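Transcriptional regulator, LRP/AsnC family (Neisseria meningitidis, PDB 2P6S) probably binds specific DNA sequences to regulate transcription, as other Lrp/AsnC-family regulators do, and binds methionine between its subunits. Local coordinates at residues L68-F73 and S141-K146; I74-R79 and Q137-S142. One frame throughout, in Å; residues are numbered along the deposited sequence.

Interaction 1 of 2, residues L68-F73 and S141-K146. With MET (methionine), chain I.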
# COMPACT_ATOMS: atom_id res chain seq x y z
N LEU G 68 -25.45 18.33 -10.10
CA LEU G 68 -24.15 17.76 -9.78
C LEU G 68 -24.24 16.77 -8.62
O LEU G 68 -24.10 17.16 -7.45
CB LEU G 68 -23.16 18.87 -9.44
CG LEU G 68 -22.91 19.92 -10.52
CD1 LEU G 68 -21.87 20.88 -10.02
CD2 LEU G 68 -22.48 19.27 -11.83
N GLY G 69 -24.48 15.50 -8.94
CA GLY G 69 -24.65 14.46 -7.92
C GLY G 69 -23.38 13.88 -7.33
O GLY G 69 -23.39 13.39 -6.20
N LEU G 70 -22.28 13.94 -8.08
CA LEU G 70 -21.07 13.16 -7.77
C LEU G 70 -19.86 14.05 -7.55
O LEU G 70 -19.21 14.49 -8.51
CB LEU G 70 -20.79 12.17 -8.92
CG LEU G 70 -20.44 10.70 -8.60
CD1 LEU G 70 -19.55 10.15 -9.72
CD2 LEU G 70 -19.80 10.51 -7.23
N GLN G 71 -19.56 14.34 -6.28
CA GLN G 71 -18.35 15.06 -5.91
C GLN G 71 -17.23 14.03 -5.76
O GLN G 71 -17.28 13.17 -4.86
CB GLN G 71 -18.53 15.83 -4.59
CG GLN G 71 -17.32 16.73 -4.26
CD GLN G 71 -17.40 17.44 -2.92
OE1 GLN G 71 -18.48 17.69 -2.40
NE2 GLN G 71 -16.24 17.79 -2.38
N ALA G 72 -16.23 14.12 -6.64
CA ALA G 72 -15.09 13.18 -6.66
C ALA G 72 -13.80 13.86 -6.19
O ALA G 72 -13.48 14.96 -6.63
CB ALA G 72 -14.90 12.63 -8.05
N PHE G 73 -13.07 13.19 -5.30
CA PHE G 73 -11.73 13.62 -4.92
C PHE G 73 -10.75 12.69 -5.60
O PHE G 73 -10.68 11.51 -5.25
CB PHE G 73 -11.53 13.53 -3.41
CG PHE G 73 -12.13 14.67 -2.64
CD1 PHE G 73 -11.43 15.85 -2.47
CD2 PHE G 73 -13.39 14.54 -2.05
CE1 PHE G 73 -11.97 16.90 -1.75
CE2 PHE G 73 -13.94 15.59 -1.33
CZ PHE G 73 -13.24 16.77 -1.18
N SER G 141 -9.52 7.69 -8.13
CA SER G 141 -10.69 8.48 -7.77
C SER G 141 -11.54 7.89 -6.64
O SER G 141 -11.96 6.73 -6.68
CB SER G 141 -11.54 8.68 -9.00
OG SER G 141 -10.79 9.37 -9.97
N SER G 142 -11.80 8.72 -5.63
CA SER G 142 -12.74 8.40 -4.56
C SER G 142 -13.90 9.37 -4.65
O SER G 142 -13.74 10.46 -5.17
CB SER G 142 -12.06 8.54 -3.21
OG SER G 142 -12.63 7.63 -2.29
N PHE G 143 -15.06 8.98 -4.15
CA PHE G 143 -16.23 9.85 -4.24
C PHE G 143 -16.90 10.04 -2.88
O PHE G 143 -16.85 9.15 -2.03
CB PHE G 143 -17.23 9.27 -5.24
CG PHE G 143 -16.59 8.87 -6.54
CD1 PHE G 143 -16.56 9.74 -7.61
CD2 PHE G 143 -16.02 7.62 -6.68
CE1 PHE G 143 -15.98 9.36 -8.81
CE2 PHE G 143 -15.43 7.24 -7.87
CZ PHE G 143 -15.42 8.11 -8.93
N VAL G 144 -17.52 11.20 -2.69
CA VAL G 144 -18.19 11.54 -1.43
C VAL G 144 -19.54 10.82 -1.22
O VAL G 144 -20.43 10.87 -2.08
CB VAL G 144 -18.44 13.05 -1.34
CG1 VAL G 144 -19.17 13.40 -0.04
CG2 VAL G 144 -17.13 13.81 -1.46
N LEU G 145 -19.68 10.15 -0.08
CA LEU G 145 -20.92 9.47 0.31
C LEU G 145 -21.78 10.29 1.27
O LEU G 145 -23.00 10.09 1.34
CB LEU G 145 -20.60 8.12 0.96
CG LEU G 145 -19.85 7.10 0.11
CD1 LEU G 145 -19.55 5.88 0.96
CD2 LEU G 145 -20.67 6.74 -1.12
N LYS G 146 -21.16 11.18 2.04
CA LYS G 146 -21.89 12.03 2.98
C LYS G 146 -21.07 13.28 3.32
O LYS G 146 -19.91 13.17 3.69
CB LYS G 146 -22.24 11.25 4.25
CG LYS G 146 -23.30 11.92 5.12
CD LYS G 146 -23.73 11.03 6.28
CE LYS G 146 -24.90 11.64 7.04
NZ LYS G 146 -25.49 10.69 8.03
N MET I . -8.05 3.63 -11.67
CA MET I . -8.33 4.97 -12.27
C MET I . -9.04 5.90 -11.28
O MET I . -9.15 5.62 -10.09
CB MET I . -9.18 4.84 -13.54
CG MET I . -8.63 3.88 -14.58
SD MET I . -9.49 4.04 -16.15
CE MET I . -8.92 2.58 -17.00
OXT MET I . -9.53 6.97 -11.65
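Phe143 meets Leu70 and Ala72 across two antiparallel strands. CB of Phe143 packs 3.5 Å from Leu70 CD2. The ring, with CG anti to its own carbonyl carbon (chi1 -48°), then approaches obliquely: CG lies beside Leu70 CD2, CD1 meets both Leu70 CD2 and Ala72 CB at 3.4 Å, and CE1 reaches Ala72 CB and Leu70 CD1. Phe122 of helix 119-130 meets the ring edge-to-face, and Phe143 of a third subunit packs against it, so the apolar patch around Phe143 is continued by a helix of its own chain and by another subunit. Val144 works with Phe73 and Gln71 instead. Its CG2 sits at the edge of the Phe73 ring, 3.7 Å from CE2, and the same methyl crosses the extended Gln71 chain, 3.9 Å from its CD. Three backbone bonds fix the register; that from Val144 N to Gln71 O (2.9 Å) is nearly straight, at 173°, and Phe73 and Ser142 exchange the other two. Main-chain groups thus satisfy one another between largely apolar side chains, which implies a contact held by backbone bonds and apolar packing, with the Ser142 hydroxyl bonded to Thr105 of a second subunit.

Interaction 2 of 2, residues I74-R79 and Q137-S142. With MET (methionine), chain I.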
# COMPACT_ATOMS: atom_id res chain seq x y z
N ILE G 74 -9.99 13.22 -6.56
CA ILE G 74 -9.08 12.41 -7.38
C ILE G 74 -7.63 12.66 -6.99
O ILE G 74 -7.20 13.81 -6.89
CB ILE G 74 -9.25 12.74 -8.87
CG1 ILE G 74 -10.73 12.74 -9.26
CG2 ILE G 74 -8.51 11.73 -9.72
CD1 ILE G 74 -10.97 12.88 -10.74
N ARG G 75 -6.87 11.57 -6.77
CA ARG G 75 -5.44 11.64 -6.43
C ARG G 75 -4.62 11.31 -7.67
O ARG G 75 -4.69 10.20 -8.18
CB ARG G 75 -5.04 10.67 -5.30
CG ARG G 75 -6.17 9.95 -4.56
CD ARG G 75 -5.68 9.16 -3.32
NE ARG G 75 -4.98 10.00 -2.35
CZ ARG G 75 -5.55 10.99 -1.67
NH1 ARG G 75 -6.84 11.28 -1.86
NH2 ARG G 75 -4.84 11.71 -0.81
N VAL G 76 -3.82 12.26 -8.14
CA VAL G 76 -3.11 12.13 -9.41
C VAL G 76 -1.60 12.21 -9.24
O VAL G 76 -1.11 12.92 -8.37
CB VAL G 76 -3.56 13.24 -10.38
CG1 VAL G 76 -2.96 13.04 -11.78
CG2 VAL G 76 -5.08 13.29 -10.44
N SER G 77 -0.87 11.49 -10.08
CA SER G 77 0.59 11.55 -10.10
C SER G 77 1.07 11.92 -11.49
O SER G 77 0.61 11.36 -12.48
CB SER G 77 1.19 10.20 -9.70
OG SER G 77 2.61 10.23 -9.82
N ILE G 78 2.02 12.86 -11.56
CA ILE G 78 2.46 13.47 -12.81
C ILE G 78 3.78 12.89 -13.33
O ILE G 78 4.77 12.83 -12.60
CB ILE G 78 2.62 15.00 -12.64
CG1 ILE G 78 1.26 15.67 -12.43
CG2 ILE G 78 3.28 15.61 -13.86
CD1 ILE G 78 0.34 15.54 -13.62
N ARG G 79 3.79 12.51 -14.60
CA ARG G 79 4.96 11.90 -15.25
C ARG G 79 6.17 12.83 -15.29
O ARG G 79 6.01 14.05 -15.40
CB ARG G 79 4.59 11.47 -16.68
CG ARG G 79 5.62 10.58 -17.37
CD ARG G 79 5.04 9.91 -18.61
NE ARG G 79 4.68 10.86 -19.66
CZ ARG G 79 5.55 11.45 -20.48
NH1 ARG G 79 6.86 11.21 -20.40
NH2 ARG G 79 5.10 12.30 -21.40
N GLN G 137 0.29 10.46 -15.21
CA GLN G 137 0.75 9.07 -15.21
C GLN G 137 -0.28 8.10 -14.60
O GLN G 137 -0.44 6.99 -15.11
CB GLN G 137 2.10 8.96 -14.47
CG GLN G 137 2.81 7.59 -14.60
CD GLN G 137 3.27 7.27 -16.03
OE1 GLN G 137 4.30 7.76 -16.49
NE2 GLN G 137 2.51 6.41 -16.71
N ASP G 138 -0.96 8.49 -13.53
CA ASP G 138 -1.95 7.62 -12.87
C ASP G 138 -2.92 8.40 -12.00
O ASP G 138 -2.51 9.35 -11.32
CB ASP G 138 -1.24 6.54 -12.02
CG ASP G 138 -2.15 5.35 -11.69
OD1 ASP G 138 -3.25 5.22 -12.28
OD2 ASP G 138 -1.76 4.53 -10.83
N ALA G 139 -4.19 8.00 -12.01
CA ALA G 139 -5.24 8.65 -11.20
C ALA G 139 -5.92 7.63 -10.31
O ALA G 139 -6.02 6.47 -10.68
CB ALA G 139 -6.27 9.33 -12.09
N GLN G 140 -6.37 8.08 -9.14
CA GLN G 140 -7.13 7.26 -8.19
C GLN G 140 -8.32 8.05 -7.70
O GLN G 140 -8.16 8.97 -6.90
CB GLN G 140 -6.28 6.91 -6.97
CG GLN G 140 -5.13 5.98 -7.24
CD GLN G 140 -4.41 5.60 -5.96
OE1 GLN G 140 -4.60 6.22 -4.92
NE2 GLN G 140 -3.56 4.58 -6.04
N SER G 141 -9.52 7.69 -8.13
CA SER G 141 -10.69 8.48 -7.77
C SER G 141 -11.54 7.89 -6.64
O SER G 141 -11.96 6.73 -6.68
CB SER G 141 -11.54 8.68 -9.00
OG SER G 141 -10.79 9.37 -9.97
N SER G 142 -11.80 8.72 -5.63
CA SER G 142 -12.74 8.40 -4.56
C SER G 142 -13.90 9.37 -4.65
O SER G 142 -13.74 10.46 -5.17
CB SER G 142 -12.06 8.54 -3.21
OG SER G 142 -12.63 7.63 -2.29
N MET I . -8.05 3.63 -11.67
CA MET I . -8.33 4.97 -12.27
C MET I . -9.04 5.90 -11.28
O MET I . -9.15 5.62 -10.09
CB MET I . -9.18 4.84 -13.54
CG MET I . -8.63 3.88 -14.58
SD MET I . -9.49 4.04 -16.15
CE MET I . -8.92 2.58 -17.00
OXT MET I . -9.53 6.97 -11.65
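Ser77 O accepts two backbone N-H groups, from Gln137 N at 2.9 Å and, more weakly, from Asp138 N at 3.4 Å. Gln137 and Asp138 thus both face Ser77, a classic beta bulge in the antiparallel sheet of the Lrp/AsnC ligand-binding domain, whose fold is of the dimeric alpha-beta barrel type. Ser77 N returns a bond to Asp138 O within the bulge; beyond it, Arg75 and Gln140 exchange two bonds, the one from Arg75 N to Gln140 O being almost linear (177°).

Ile74, Val76, Ala139 and Ser141 share one face. There the CG2 branch of Ile74, anti to its backbone N, passes 4.0 Å from Ala139 CB and also abuts the Ser141 hydroxyl oxygen. Phe122 and Leu130 of helix 119-130 pack over Ile74. Ser141 holds the carboxylate of the bound methionine at both oxygens, its N giving a 2.9 Å bond to O of the ligand and its OG a longer one to OXT. Gly106 N, Leu104 O and Asp109 OD2 of a fourth subunit also hydrogen-bond the ligand, so the site lies between chains.

On the other face the Arg75 and Gln140 side chains cross, Arg75 CD 3.5 Å from Gln140 OE1, with guanidinium and amide planes 41° apart. Asp138, a calcium ligand, turns its carboxylate away from strand 74-78, while the Ser77 hydroxyl bonds to Asp109 of its own chain. At the bulged end, Gln137 bends at chi2 (66°), which brings its OE1 within 3.1 Å of Arg79 CD, near the guanidinium plane at its edge; Arg79 NE bonds to His134 O.

After three helices (10-21, 27-33, 38-50) and strand 54-61, the chain enters strand 70-78, where interaction 1 gives way directly to interaction 2. It next forms helix 84-92, strands 98-104 and 110-116 and helix 119-130 before returning as strand 136-150. Moving the opposite way, the returning strand pairs first at 137-142, closing the inner loop of interaction 2, and then at 141-146, closing the longer loop of interaction 1 around it. Ser141 and Ser142 belong to both. Together they join an inner strand of the sheet to the strand outermost within this chain, which the second subunit extends through Val144 and Lys146 and which carries a methionine at Ser141.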